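Local structure of coiled-coil and C2 domain-containing protein 1-like (Drosophila melanogaster, 6EI6) at residues I122-G127 with E171-D176; V142-P147 with H191-E196; G211-K216 with D228-M233. The protein binds phosphatidylinositol monophosphates and the ESCRT-III subunit shrub, probably preventing its untimely polymerisation, and so regulates endosomal protein sorting. All blocks are in the same frame, centred on the assembly; numbering follows the deposited sequence.

Contact 1. Residues I122-G127 with E171-D176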
ATOM      1  N   ILE A 122       2.755   9.668   7.396  1.00 49.48           N
ATOM      2  CA  ILE A 122       4.011   8.947   7.185  1.00 45.90           C
ATOM      3  C   ILE A 122       4.591   8.586   8.546  1.00 48.47           C
ATOM      4  O   ILE A 122       4.657   9.437   9.441  1.00 51.30           O
ATOM      5  CB  ILE A 122       5.017   9.772   6.369  1.00 41.97           C
ATOM      6  CG1 ILE A 122       4.466  10.009   4.973  1.00 43.43           C
ATOM      7  CG2 ILE A 122       6.354   9.057   6.288  1.00 40.01           C
ATOM      8  CD1 ILE A 122       5.126  11.148   4.257  1.00 45.52           C
ATOM      9  N   VAL A 123       4.993   7.327   8.707  1.00 43.24           N
ATOM     10  CA  VAL A 123       5.563   6.835   9.953  1.00 42.09           C
ATOM     11  C   VAL A 123       6.958   6.317   9.654  1.00 49.72           C
ATOM     12  O   VAL A 123       7.118   5.374   8.866  1.00 49.19           O
ATOM     13  CB  VAL A 123       4.709   5.725  10.577  1.00 46.23           C
ATOM     14  CG1 VAL A 123       5.296   5.311  11.905  1.00 44.81           C
ATOM     15  CG2 VAL A 123       3.253   6.183  10.736  1.00 47.18           C
ATOM     16  N   VAL A 124       7.966   6.937  10.265  1.00 49.99           N
ATOM     17  CA  VAL A 124       9.328   6.421  10.227  1.00 46.64           C
ATOM     18  C   VAL A 124       9.476   5.541  11.463  1.00 50.02           C
ATOM     19  O   VAL A 124       9.455   6.033  12.591  1.00 53.24           O
ATOM     20  CB  VAL A 124      10.369   7.550  10.192  1.00 47.19           C
ATOM     21  CG1 VAL A 124      11.765   7.000   9.936  1.00 47.73           C
ATOM     22  CG2 VAL A 124      10.020   8.574   9.118  1.00 42.29           C
ATOM     23  N   VAL A 125       9.611   4.236  11.255  1.00 50.10           N
ATOM     24  CA  VAL A 125       9.463   3.268  12.333  1.00 55.86           C
ATOM     25  C   VAL A 125      10.801   2.882  12.956  1.00 55.14           C
ATOM     26  O   VAL A 125      10.908   2.756  14.172  1.00 56.85           O
ATOM     27  CB  VAL A 125       8.695   2.021  11.836  1.00 53.64           C
ATOM     28  CG1 VAL A 125       8.532   1.029  12.956  1.00 49.57           C
ATOM     29  CG2 VAL A 125       7.342   2.421  11.277  1.00 49.26           C
ATOM     30  N   ARG A 126      11.820   2.607  12.151  1.00 53.18           N
ATOM     31  CA  ARG A 126      13.072   2.144  12.741  1.00 54.47           C
ATOM     32  C   ARG A 126      14.066   1.892  11.623  1.00 60.08           C
ATOM     33  O   ARG A 126      13.689   1.634  10.475  1.00 58.14           O
ATOM     34  CB  ARG A 126      12.915   0.862  13.594  1.00 53.43           C
ATOM     35  CG  ARG A 126      12.461  -0.374  12.838  1.00 60.05           C
ATOM     36  CD  ARG A 126      12.293  -1.620  13.730  1.00 58.11           C
ATOM     37  NE  ARG A 126      12.528  -2.837  12.945  1.00 71.40           N
ATOM     38  CZ  ARG A 126      12.205  -4.076  13.325  1.00 77.30           C
ATOM     39  NH1 ARG A 126      11.620  -4.295  14.500  1.00 78.03           N
ATOM     40  NH2 ARG A 126      12.471  -5.107  12.524  1.00 70.52           N
ATOM     41  N   GLY A 127      15.345   1.991  11.978  1.00 59.39           N
ATOM     42  CA  GLY A 127      16.424   1.509  11.146  1.00 53.64           C
ATOM     43  C   GLY A 127      16.892   0.170  11.685  1.00 57.91           C
ATOM     44  O   GLY A 127      16.718  -0.150  12.863  1.00 55.34           O
ATOM     45  N   GLU A 171       8.137   8.249  14.836  1.00 51.87           N
ATOM     46  CA  GLU A 171       7.587   9.567  14.594  1.00 57.23           C
ATOM     47  C   GLU A 171       6.656   9.528  13.404  1.00 53.95           C
ATOM     48  O   GLU A 171       6.976   8.922  12.374  1.00 53.54           O
ATOM     49  CB  GLU A 171       8.692  10.599  14.360  1.00 60.74           C
ATOM     50  CG  GLU A 171       9.203  11.224  15.643  1.00 59.89           C
ATOM     51  CD  GLU A 171      10.477  12.005  15.428  1.00 61.63           C
ATOM     52  OE1 GLU A 171      10.385  13.143  14.894  1.00 62.92           O
ATOM     53  OE2 GLU A 171      11.564  11.470  15.776  1.00 57.16           O
ATOM     54  N   ARG A 172       5.520  10.202  13.565  1.00 52.89           N
ATOM     55  CA  ARG A 172       4.465  10.296  12.574  1.00 49.12           C
ATOM     56  C   ARG A 172       4.381  11.727  12.072  1.00 49.75           C
ATOM     57  O   ARG A 172       4.450  12.673  12.862  1.00 57.08           O
ATOM     58  CB  ARG A 172       3.120   9.877  13.176  1.00 50.35           C
ATOM     59  CG  ARG A 172       3.205   8.772  14.216  1.00 54.09           C
ATOM     60  CD  ARG A 172       1.819   8.205  14.585  1.00 60.83           C
ATOM     61  NE  ARG A 172       1.902   6.785  14.979  1.00 70.24           N
ATOM     62  CZ  ARG A 172       1.275   5.763  14.377  1.00 67.14           C
ATOM     63  NH1 ARG A 172       0.459   5.964  13.341  1.00 63.91           N
ATOM     64  NH2 ARG A 172       1.455   4.522  14.824  1.00 67.71           N
ATOM     65  N   PHE A 173       4.221  11.894  10.764  1.00 47.18           N
ATOM     66  CA  PHE A 173       4.053  13.211  10.168  1.00 46.37           C
ATOM     67  C   PHE A 173       2.814  13.163   9.294  1.00 50.29           C
ATOM     68  O   PHE A 173       2.609  12.190   8.567  1.00 56.28           O
ATOM     69  CB  PHE A 173       5.282  13.639   9.329  1.00 47.30           C
ATOM     70  CG  PHE A 173       6.618  13.390  10.012  1.00 55.88           C
ATOM     71  CD1 PHE A 173       7.168  12.113  10.070  1.00 52.92           C
ATOM     72  CD2 PHE A 173       7.321  14.429  10.592  1.00 55.69           C
ATOM     73  CE1 PHE A 173       8.378  11.877  10.703  1.00 54.78           C
ATOM     74  CE2 PHE A 173       8.536  14.196  11.222  1.00 49.72           C
ATOM     75  CZ  PHE A 173       9.062  12.926  11.276  1.00 53.94           C
ATOM     76  N   LYS A 174       1.972  14.189   9.380  1.00 51.79           N
ATOM     77  CA  LYS A 174       0.746  14.256   8.595  1.00 50.81           C
ATOM     78  C   LYS A 174       0.841  15.388   7.585  1.00 49.74           C
ATOM     79  O   LYS A 174       1.413  16.440   7.868  1.00 56.21           O
ATOM     80  CB  LYS A 174      -0.480  14.453   9.486  1.00 52.36           C
ATOM     81  CG  LYS A 174      -0.845  13.241  10.366  1.00 54.57           C
ATOM     82  CD  LYS A 174      -2.184  13.481  11.088  1.00 57.19           C
ATOM     83  CE  LYS A 174      -2.327  12.634  12.346  1.00 65.87           C
ATOM     84  NZ  LYS A 174      -3.673  12.785  12.987  1.00 70.45           N
ATOM     85  N   VAL A 175       0.298  15.180   6.398  1.00 47.21           N
ATOM     86  CA  VAL A 175       0.276  16.233   5.397  1.00 56.36           C
ATOM     87  C   VAL A 175      -1.113  16.260   4.760  1.00 59.87           C
ATOM     88  O   VAL A 175      -1.886  15.301   4.854  1.00 58.92           O
ATOM     89  CB  VAL A 175       1.396  16.044   4.339  1.00 54.31           C
ATOM     90  CG1 VAL A 175       1.001  15.010   3.297  1.00 54.74           C
ATOM     91  CG2 VAL A 175       1.728  17.361   3.687  1.00 59.99           C
ATOM     92  N   ASP A 176      -1.439  17.398   4.139  1.00 59.06           N
ATOM     93  CA  ASP A 176      -2.718  17.593   3.462  1.00 60.03           C
ATOM     94  C   ASP A 176      -2.604  17.236   1.986  1.00 63.20           C
ATOM     95  O   ASP A 176      -1.687  17.690   1.292  1.00 63.31           O
ATOM     96  CB  ASP A 176      -3.194  19.040   3.591  1.00 59.34           C
ATOM     97  CG  ASP A 176      -4.080  19.257   4.798  1.00 71.65           C
ATOM     98  OD1 ASP A 176      -4.833  18.316   5.175  1.00 67.45           O
ATOM     99  OD2 ASP A 176      -4.000  20.366   5.385  1.00 76.64           O
TER
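V123 and R172 sit opposite each other as a non-hydrogen-bonded antiparallel pair, and their side chains run alongside one another on the same face of the sheet. The touch is made by V123 CG2, which lies over one face of the R172 guanidinium, toward its rim, 3.8 Å from NH1. In V123 this methyl is the branch beside the backbone N, because CG1 takes the position anti to it (chi1 -177°). The same NH1 forms a salt bridge with E121, so the group is held by E121 while one face rests on the valine methyl.

The other face carries V124 and F173. They are not direct partners, and their side chains approach at a slant. V124 CG2 comes within 4.0 Å of F173 CE1. The edge of the F173 ring also lies near I122 O, with CD1 3.7 Å from that oxygen. I122 O is at the same time the acceptor for F173 N at 2.8 Å. I122 N returns the bond to F173 O. V124 N binds E171 O at 3.1 Å, and the return bond from E171 N to V124 O is weak. The E171 carboxylate turns away and binds N159 N.

Strand 171-176 is an outermost strand of its four-stranded C2 sheet. Strand 119-128 lies between it and strand 241-249. I122 and V124 pack across the sandwich on V144 and F195 of the other sheet.

Contact 2. Residues V142-P147 with H191-E196. With SO4 (sulfate ion), chain C; SO4 (sulfate ion), chain D.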
ATOM      1  N   VAL A 142      16.312  10.973  10.041  1.00 53.52           N
ATOM      2  CA  VAL A 142      15.767  10.679   8.718  1.00 49.44           C
ATOM      3  C   VAL A 142      15.009  11.902   8.218  1.00 47.85           C
ATOM      4  O   VAL A 142      14.168  12.446   8.936  1.00 55.00           O
ATOM      5  CB  VAL A 142      14.850   9.436   8.748  1.00 48.59           C
ATOM      6  CG1 VAL A 142      14.437   9.033   7.345  1.00 44.96           C
ATOM      7  CG2 VAL A 142      15.520   8.281   9.472  1.00 43.84           C
ATOM      8  N   ARG A 143      15.323  12.339   7.002  1.00 42.14           N
ATOM      9  CA  ARG A 143      14.566  13.374   6.317  1.00 45.19           C
ATOM     10  C   ARG A 143      13.501  12.747   5.431  1.00 52.11           C
ATOM     11  O   ARG A 143      13.752  11.742   4.759  1.00 47.58           O
ATOM     12  CB  ARG A 143      15.473  14.229   5.441  1.00 47.60           C
ATOM     13  CG  ARG A 143      16.576  14.942   6.169  1.00 57.32           C
ATOM     14  CD  ARG A 143      17.202  16.012   5.263  1.00 56.09           C
ATOM     15  NE  ARG A 143      18.204  16.799   5.973  1.00 59.32           N
ATOM     16  CZ  ARG A 143      17.927  17.709   6.908  1.00 69.77           C
ATOM     17  NH1 ARG A 143      16.667  17.959   7.269  1.00 63.20           N
ATOM     18  NH2 ARG A 143      18.923  18.368   7.494  1.00 70.40           N
ATOM     19  N   VAL A 144      12.322  13.363   5.408  1.00 50.86           N
ATOM     20  CA  VAL A 144      11.180  12.877   4.645  1.00 41.49           C
ATOM     21  C   VAL A 144      10.786  13.955   3.655  1.00 45.41           C
ATOM     22  O   VAL A 144      10.634  15.121   4.030  1.00 53.82           O
ATOM     23  CB  VAL A 144       9.992  12.527   5.555  1.00 43.48           C
ATOM     24  CG1 VAL A 144       8.793  12.079   4.698  1.00 41.96           C
ATOM     25  CG2 VAL A 144      10.393  11.460   6.589  1.00 40.05           C
ATOM     26  N   GLU A 145      10.618  13.569   2.401  1.00 44.74           N
ATOM     27  CA  GLU A 145      10.257  14.489   1.335  1.00 48.11           C
ATOM     28  C   GLU A 145       9.042  13.925   0.609  1.00 53.12           C
ATOM     29  O   GLU A 145       9.124  12.859  -0.007  1.00 48.40           O
ATOM     30  CB  GLU A 145      11.431  14.688   0.383  1.00 49.59           C
ATOM     31  CG  GLU A 145      11.136  15.603  -0.785  1.00 58.26           C
ATOM     32  CD  GLU A 145      12.390  16.035  -1.483  1.00 61.34           C
ATOM     33  OE1 GLU A 145      13.468  15.505  -1.143  1.00 66.39           O
ATOM     34  OE2 GLU A 145      12.302  16.898  -2.377  1.00 69.71           O
ATOM     35  N   PHE A 146       7.914  14.627   0.700  1.00 58.87           N
ATOM     36  CA  PHE A 146       6.647  14.193   0.115  1.00 58.76           C
ATOM     37  C   PHE A 146       6.234  15.173  -0.978  1.00 61.11           C
ATOM     38  O   PHE A 146       6.057  16.367  -0.686  1.00 67.41           O
ATOM     39  CB  PHE A 146       5.557  14.103   1.198  1.00 60.15           C
ATOM     40  CG  PHE A 146       4.238  13.628   0.673  1.00 61.85           C
ATOM     41  CD1 PHE A 146       3.413  14.476  -0.056  1.00 62.40           C
ATOM     42  CD2 PHE A 146       3.840  12.319   0.868  1.00 61.88           C
ATOM     43  CE1 PHE A 146       2.220  14.026  -0.578  1.00 62.61           C
ATOM     44  CE2 PHE A 146       2.642  11.862   0.348  1.00 58.88           C
ATOM     45  CZ  PHE A 146       1.830  12.716  -0.372  1.00 60.53           C
ATOM     46  N   PRO A 147       6.019  14.741  -2.219  1.00 61.78           N
ATOM     47  CA  PRO A 147       5.732  15.709  -3.289  1.00 66.53           C
ATOM     48  C   PRO A 147       4.370  16.373  -3.109  1.00 66.58           C
ATOM     49  O   PRO A 147       3.388  15.721  -2.748  1.00 63.94           O
ATOM     50  CB  PRO A 147       5.781  14.856  -4.567  1.00 60.45           C
ATOM     51  CG  PRO A 147       5.462  13.484  -4.125  1.00 60.82           C
ATOM     52  CD  PRO A 147       5.934  13.346  -2.687  1.00 60.19           C
ATOM     53  N   HIS A 191       4.497   8.606  -8.438  1.00 55.81           N
ATOM     54  CA  HIS A 191       5.583   9.201  -7.662  1.00 53.68           C
ATOM     55  C   HIS A 191       5.635   8.566  -6.277  1.00 51.81           C
ATOM     56  O   HIS A 191       4.884   7.636  -5.966  1.00 51.28           O
ATOM     57  CB  HIS A 191       5.408  10.725  -7.611  1.00 53.70           C
ATOM     58  CG  HIS A 191       5.474  11.376  -8.965  1.00 62.32           C
ATOM     59  ND1 HIS A 191       6.515  11.166  -9.848  1.00 66.90           N
ATOM     60  CD2 HIS A 191       4.621  12.222  -9.589  1.00 64.56           C
ATOM     61  CE1 HIS A 191       6.303  11.859 -10.955  1.00 65.68           C
ATOM     62  NE2 HIS A 191       5.162  12.510 -10.822  1.00 67.60           N
ATOM     63  N   GLY A 192       6.547   9.063  -5.446  1.00 50.29           N
ATOM     64  CA  GLY A 192       6.822   8.419  -4.184  1.00 39.73           C
ATOM     65  C   GLY A 192       7.289   9.395  -3.126  1.00 46.31           C
ATOM     66  O   GLY A 192       7.393  10.603  -3.354  1.00 48.43           O
ATOM     67  N   VAL A 193       7.555   8.839  -1.944  1.00 42.13           N
ATOM     68  CA  VAL A 193       8.079   9.547  -0.782  1.00 42.09           C
ATOM     69  C   VAL A 193       9.547   9.168  -0.612  1.00 47.13           C
ATOM     70  O   VAL A 193       9.886   7.980  -0.653  1.00 43.95           O
ATOM     71  CB  VAL A 193       7.284   9.166   0.476  1.00 47.19           C
ATOM     72  CG1 VAL A 193       7.742   9.973   1.661  1.00 46.64           C
ATOM     73  CG2 VAL A 193       5.800   9.333   0.219  1.00 49.42           C
ATOM     74  N   LYS A 194      10.408  10.165  -0.390  1.00 47.70           N
ATOM     75  CA  LYS A 194      11.851   9.965  -0.279  1.00 46.90           C
ATOM     76  C   LYS A 194      12.276  10.022   1.187  1.00 45.45           C
ATOM     77  O   LYS A 194      11.925  10.965   1.899  1.00 45.12           O
ATOM     78  CB  LYS A 194      12.597  11.023  -1.102  1.00 50.17           C
ATOM     79  CG  LYS A 194      14.145  10.871  -1.148  1.00 56.80           C
ATOM     80  CD  LYS A 194      14.858  12.146  -1.704  1.00 59.02           C
ATOM     81  CE  LYS A 194      15.035  12.107  -3.221  1.00 60.92           C
ATOM     82  NZ  LYS A 194      15.425  13.436  -3.781  1.00 69.57           N
ATOM     83  N   PHE A 195      13.024   9.014   1.638  1.00 43.79           N
ATOM     84  CA  PHE A 195      13.572   8.968   2.992  1.00 40.35           C
ATOM     85  C   PHE A 195      15.090   9.012   2.910  1.00 45.86           C
ATOM     86  O   PHE A 195      15.703   8.110   2.336  1.00 50.70           O
ATOM     87  CB  PHE A 195      13.144   7.700   3.731  1.00 40.49           C
ATOM     88  CG  PHE A 195      11.677   7.586   3.927  1.00 46.57           C
ATOM     89  CD1 PHE A 195      10.864   7.069   2.920  1.00 41.91           C
ATOM     90  CD2 PHE A 195      11.094   8.006   5.111  1.00 43.17           C
ATOM     91  CE1 PHE A 195       9.509   6.990   3.087  1.00 42.93           C
ATOM     92  CE2 PHE A 195       9.734   7.913   5.292  1.00 44.08           C
ATOM     93  CZ  PHE A 195       8.935   7.401   4.272  1.00 46.81           C
ATOM     94  N   GLU A 196      15.706  10.024   3.514  1.00 49.10           N
ATOM     95  CA  GLU A 196      17.164  10.142   3.531  1.00 46.62           C
ATOM     96  C   GLU A 196      17.676   9.906   4.943  1.00 42.24           C
ATOM     97  O   GLU A 196      17.257  10.590   5.876  1.00 46.18           O
ATOM     98  CB  GLU A 196      17.602  11.497   2.992  1.00 40.10           C
ATOM     99  CG  GLU A 196      17.338  11.602   1.516  1.00 38.58           C
ATOM    100  CD  GLU A 196      17.584  12.987   0.973  1.00 51.14           C
ATOM    101  OE1 GLU A 196      17.910  13.878   1.776  1.00 54.48           O
ATOM    102  OE2 GLU A 196      17.450  13.189  -0.258  1.00 62.48           O
TER
HETATM  103  S   SO4 C 901       9.458   9.913  -7.718  1.00 87.64           S
HETATM  104  O1  SO4 C 901       8.708  10.869  -6.885  1.00 74.54           O
HETATM  105  O2  SO4 C 901       9.078  10.043  -9.134  1.00 74.90           O
HETATM  106  O3  SO4 C 901       9.179   8.542  -7.250  1.00 70.10           O
HETATM  107  O4  SO4 C 901      10.891  10.215  -7.601  1.00 94.68           O
HETATM  108  S   SO4 D 902      17.281  21.995   8.490  1.00118.35           S
HETATM  109  O1  SO4 D 902      16.893  20.800   9.250  1.00 93.57           O
HETATM  110  O2  SO4 D 902      16.270  22.273   7.461  1.00107.38           O
HETATM  111  O3  SO4 D 902      17.392  23.147   9.397  1.00109.82           O
HETATM  112  O4  SO4 D 902      18.580  21.759   7.853  1.00103.77           O
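H191 and P147 meet loosely at one end of an antiparallel strand pair in the second sheet of the C2 beta-sandwich. H191 follows helix 182-190, and its CB lies 4.4 Å from P147 CG. H191 ND1 donates to a sulfate oxygen, O2, that lies in the ring plane at its edge, 2.9 Å from ND1. The ion probably comes from the crystallisation liquor.

G192 N binds O1 of the same sulfate. G192 O faces the proline, 3.2 Å from P147 CD.

V193 points into the sandwich and splits its two methyls between two partners. CG1 is anti to the backbone N (chi1 -175°) and meets V144 CG1. CG2, on the other branch, reaches F146 CD2 at 3.6 Å.

K194 lies on the opposite face, paired with E145 through two backbone hydrogen bonds. The two side chains run side by side. K194 CD lies 3.7 Å from E145 OE1; beyond it the chain bends at chi3 (-90°), which sets where NZ goes. The salt bridge from NZ to that oxygen is long. E145 OE2 is close to another acid, E152, so the lysine may ease a local build-up of negative charge.

F195 returns to the interior beside V144, pointing the same way. V144 CG2 meets F195 CD2 at 3.8 Å, oblique to the ring. V142 CG1 lies at the edge of that ring. Across the core the ring packs on I122, L243 and V245.

E196 closes the pairing with R143, again by two backbone bonds. The side chains cross at a slant, R143 CD 4.1 Å from E196 OE1, and then their polar ends part. E196 OE1 binds Y198 OH, and the guanidinium turns to a second sulfate, also bound by K157. That contact is an in-plane, weak hydrogen bond, with R143 NH1 3.5 Å from O1 of the ion.

Contact 3. Residues G211-K216 with D228-M233; sequences GTVNVK and DTYDLM. With SO4 (sulfate ion), chain C.
V215 CG2 lies over the centre of the Y230 ring, 3.7 Å from the centroid and 11° off the normal, a CH-pi contact. V215 CG1 is anti to the backbone N (chi1 179°), which leaves CG2, the branch beside N, over the ring. CG1 meets Y230 OH at 3.6 Å. V213 holds the base of the tyrosine, with its CG1 3.5 Å from Y230 CB. V213 CG2 turns to L232 CD1. Both valines cross the tyrosine at about a right angle. With an alanine at Y230, V215 CG2 has no ring to lie on, and a gap would probably open between the two strands.

T212 N donates to M233 O, and M233 N to T212 O at 2.7 Å. This is a single antiparallel bridge. The N-to-C directions of the strand segments make 133°, well short of antiparallel, so the pairing ends at this bridge. Next to it, G211 CA lies against L232 CG at 4.0 Å.

K216 NZ, at the end of its strand, binds a sulfate and R190 O. Strand 208-216 is an edge strand of one sheet, beside 192-199; strand 225-233 is one of the other, beside 241-249. The contact joins the two sheets at one margin of the C2 sandwich.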
ATOM      1  N   GLY A 211      22.133   6.564   3.528  1.00 52.43           N
ATOM      2  CA  GLY A 211      21.444   5.904   2.432  1.00 51.47           C
ATOM      3  C   GLY A 211      20.077   6.514   2.198  1.00 49.83           C
ATOM      4  O   GLY A 211      19.537   7.237   3.042  1.00 48.03           O
ATOM      5  N   THR A 212      19.527   6.197   1.029  1.00 50.26           N
ATOM      6  CA  THR A 212      18.226   6.674   0.595  1.00 49.06           C
ATOM      7  C   THR A 212      17.251   5.505   0.408  1.00 50.92           C
ATOM      8  O   THR A 212      17.648   4.386   0.049  1.00 48.98           O
ATOM      9  CB  THR A 212      18.359   7.491  -0.698  1.00 44.18           C
ATOM     10  OG1 THR A 212      19.173   8.643  -0.433  1.00 49.16           O
ATOM     11  CG2 THR A 212      16.996   7.988  -1.172  1.00 55.55           C
ATOM     12  N   VAL A 213      15.971   5.777   0.689  1.00 46.40           N
ATOM     13  CA  VAL A 213      14.863   4.856   0.462  1.00 45.55           C
ATOM     14  C   VAL A 213      13.747   5.618  -0.247  1.00 48.27           C
ATOM     15  O   VAL A 213      13.330   6.683   0.222  1.00 51.09           O
ATOM     16  CB  VAL A 213      14.342   4.265   1.782  1.00 45.92           C
ATOM     17  CG1 VAL A 213      13.035   3.565   1.546  1.00 43.79           C
ATOM     18  CG2 VAL A 213      15.372   3.329   2.416  1.00 44.50           C
ATOM     19  N   ASN A 214      13.258   5.080  -1.365  1.00 42.36           N
ATOM     20  CA  ASN A 214      12.175   5.700  -2.124  1.00 46.11           C
ATOM     21  C   ASN A 214      10.990   4.748  -2.196  1.00 47.41           C
ATOM     22  O   ASN A 214      11.113   3.653  -2.746  1.00 52.56           O
ATOM     23  CB  ASN A 214      12.631   6.076  -3.532  1.00 46.31           C
ATOM     24  CG  ASN A 214      13.372   7.391  -3.556  1.00 59.47           C
ATOM     25  OD1 ASN A 214      12.781   8.443  -3.295  1.00 61.89           O
ATOM     26  ND2 ASN A 214      14.677   7.347  -3.857  1.00 56.90           N
ATOM     27  N   VAL A 215       9.842   5.170  -1.669  1.00 43.04           N
ATOM     28  CA  VAL A 215       8.650   4.324  -1.594  1.00 45.43           C
ATOM     29  C   VAL A 215       7.555   4.889  -2.497  1.00 41.01           C
ATOM     30  O   VAL A 215       7.074   6.010  -2.279  1.00 39.41           O
ATOM     31  CB  VAL A 215       8.159   4.198  -0.149  1.00 48.47           C
ATOM     32  CG1 VAL A 215       6.906   3.340  -0.100  1.00 43.73           C
ATOM     33  CG2 VAL A 215       9.281   3.628   0.712  1.00 42.62           C
ATOM     34  N   LYS A 216       7.170   4.120  -3.516  1.00 43.04           N
ATOM     35  CA  LYS A 216       6.108   4.535  -4.431  1.00 43.35           C
ATOM     36  C   LYS A 216       4.761   4.602  -3.711  1.00 44.06           C
ATOM     37  O   LYS A 216       4.428   3.739  -2.892  1.00 42.24           O
ATOM     38  CB  LYS A 216       6.003   3.561  -5.608  1.00 41.88           C
ATOM     39  CG  LYS A 216       7.192   3.560  -6.520  1.00 41.39           C
ATOM     40  CD  LYS A 216       7.420   4.950  -7.069  1.00 47.65           C
ATOM     41  CE  LYS A 216       7.764   4.884  -8.533  1.00 52.71           C
ATOM     42  NZ  LYS A 216       7.890   6.264  -9.073  1.00 65.31           N
ATOM     43  N   ASP A 228       6.319  -1.650   5.130  1.00 47.46           N
ATOM     44  CA  ASP A 228       7.366  -2.582   4.752  1.00 46.44           C
ATOM     45  C   ASP A 228       8.683  -2.075   5.325  1.00 51.57           C
ATOM     46  O   ASP A 228       8.731  -1.061   6.028  1.00 51.35           O
ATOM     47  CB  ASP A 228       7.421  -2.735   3.234  1.00 45.40           C
ATOM     48  CG  ASP A 228       7.611  -4.174   2.806  1.00 49.06           C
ATOM     49  OD1 ASP A 228       8.079  -4.965   3.645  1.00 47.19           O
ATOM     50  OD2 ASP A 228       7.286  -4.519   1.646  1.00 48.46           O
ATOM     51  N   THR A 229       9.753  -2.806   5.033  1.00 50.98           N
ATOM     52  CA  THR A 229      11.113  -2.430   5.373  1.00 49.49           C
ATOM     53  C   THR A 229      11.922  -2.436   4.081  1.00 51.86           C
ATOM     54  O   THR A 229      11.764  -3.341   3.252  1.00 52.35           O
ATOM     55  CB  THR A 229      11.705  -3.398   6.383  1.00 46.62           C
ATOM     56  OG1 THR A 229      11.832  -4.666   5.755  1.00 55.72           O
ATOM     57  CG2 THR A 229      10.804  -3.563   7.569  1.00 45.58           C
ATOM     58  N   TYR A 230      12.772  -1.422   3.895  1.00 47.92           N
ATOM     59  CA  TYR A 230      13.407  -1.174   2.604  1.00 48.99           C
ATOM     60  C   TYR A 230      14.920  -1.037   2.751  1.00 51.25           C
ATOM     61  O   TYR A 230      15.422  -0.568   3.777  1.00 52.95           O
ATOM     62  CB  TYR A 230      12.838   0.096   1.935  1.00 48.81           C
ATOM     63  CG  TYR A 230      11.333   0.091   1.778  1.00 50.41           C
ATOM     64  CD1 TYR A 230      10.488   0.379   2.856  1.00 47.03           C
ATOM     65  CD2 TYR A 230      10.753  -0.208   0.556  1.00 49.11           C
ATOM     66  CE1 TYR A 230       9.118   0.356   2.715  1.00 44.73           C
ATOM     67  CE2 TYR A 230       9.381  -0.219   0.401  1.00 48.16           C
ATOM     68  CZ  TYR A 230       8.575   0.058   1.482  1.00 48.21           C
ATOM     69  OH  TYR A 230       7.220   0.041   1.295  1.00 46.35           O
ATOM     70  N   ASP A 231      15.639  -1.434   1.703  1.00 48.94           N
ATOM     71  CA  ASP A 231      17.098  -1.388   1.700  1.00 47.75           C
ATOM     72  C   ASP A 231      17.586   0.037   1.492  1.00 50.02           C
ATOM     73  O   ASP A 231      17.167   0.707   0.541  1.00 49.17           O
ATOM     74  CB  ASP A 231      17.672  -2.264   0.582  1.00 48.46           C
ATOM     75  CG  ASP A 231      17.545  -3.752   0.862  1.00 56.90           C
ATOM     76  OD1 ASP A 231      17.667  -4.156   2.046  1.00 53.66           O
ATOM     77  OD2 ASP A 231      17.314  -4.513  -0.117  1.00 61.61           O
ATOM     78  N   LEU A 232      18.522   0.478   2.337  1.00 50.60           N
ATOM     79  CA  LEU A 232      19.177   1.757   2.089  1.00 44.30           C
ATOM     80  C   LEU A 232      19.974   1.670   0.795  1.00 48.68           C
ATOM     81  O   LEU A 232      20.707   0.698   0.574  1.00 50.92           O
ATOM     82  CB  LEU A 232      20.068   2.135   3.269  1.00 47.37           C
ATOM     83  CG  LEU A 232      19.402   3.015   4.344  1.00 48.89           C
ATOM     84  CD1 LEU A 232      18.152   2.387   4.954  1.00 45.80           C
ATOM     85  CD2 LEU A 232      20.371   3.327   5.448  1.00 53.92           C
ATOM     86  N   MET A 233      19.773   2.651  -0.094  1.00 45.44           N
ATOM     87  CA  MET A 233      20.428   2.694  -1.396  1.00 47.26           C
ATOM     88  C   MET A 233      21.379   3.878  -1.472  1.00 50.56           C
ATOM     89  O   MET A 233      21.196   4.888  -0.782  1.00 47.98           O
ATOM     90  CB  MET A 233      19.417   2.807  -2.567  1.00 44.55           C
ATOM     91  CG  MET A 233      18.543   1.570  -2.771  1.00 47.07           C
ATOM     92  SD  MET A 233      19.457   0.020  -3.049  1.00 50.57           S
ATOM     93  CE  MET A 233      19.988   0.233  -4.754  1.00 39.27           C
TER
HETATM   94  S   SO4 C 901       9.458   9.913  -7.718  1.00 87.64           S
HETATM   95  O1  SO4 C 901       8.708  10.869  -6.885  1.00 74.54           O
HETATM   96  O2  SO4 C 901       9.078  10.043  -9.134  1.00 74.90           O
HETATM   97  O3  SO4 C 901       9.179   8.542  -7.250  1.00 70.10           O
HETATM   98  O4  SO4 C 901      10.891  10.215  -7.601  1.00 94.68           O

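From the N terminus, strand 119-128 comes first and pairs with 171-176, so contact 1 closes a long loop. Strand 140-145 leaves from within that loop and pairs with 192-199 beyond its end, so contacts 1 and 2 cross. Each lies in a different sheet, and they touch through the core, where I122 CG2 lies 3.7 Å from F195 CZ. Contact 3 follows in series and closes a short loop of eleven residues, tying one sheet to the other. Strands 192-199 and 208-216 are neighbours, which joins contact 2 to contact 3. One sulfate also touches both of these contacts.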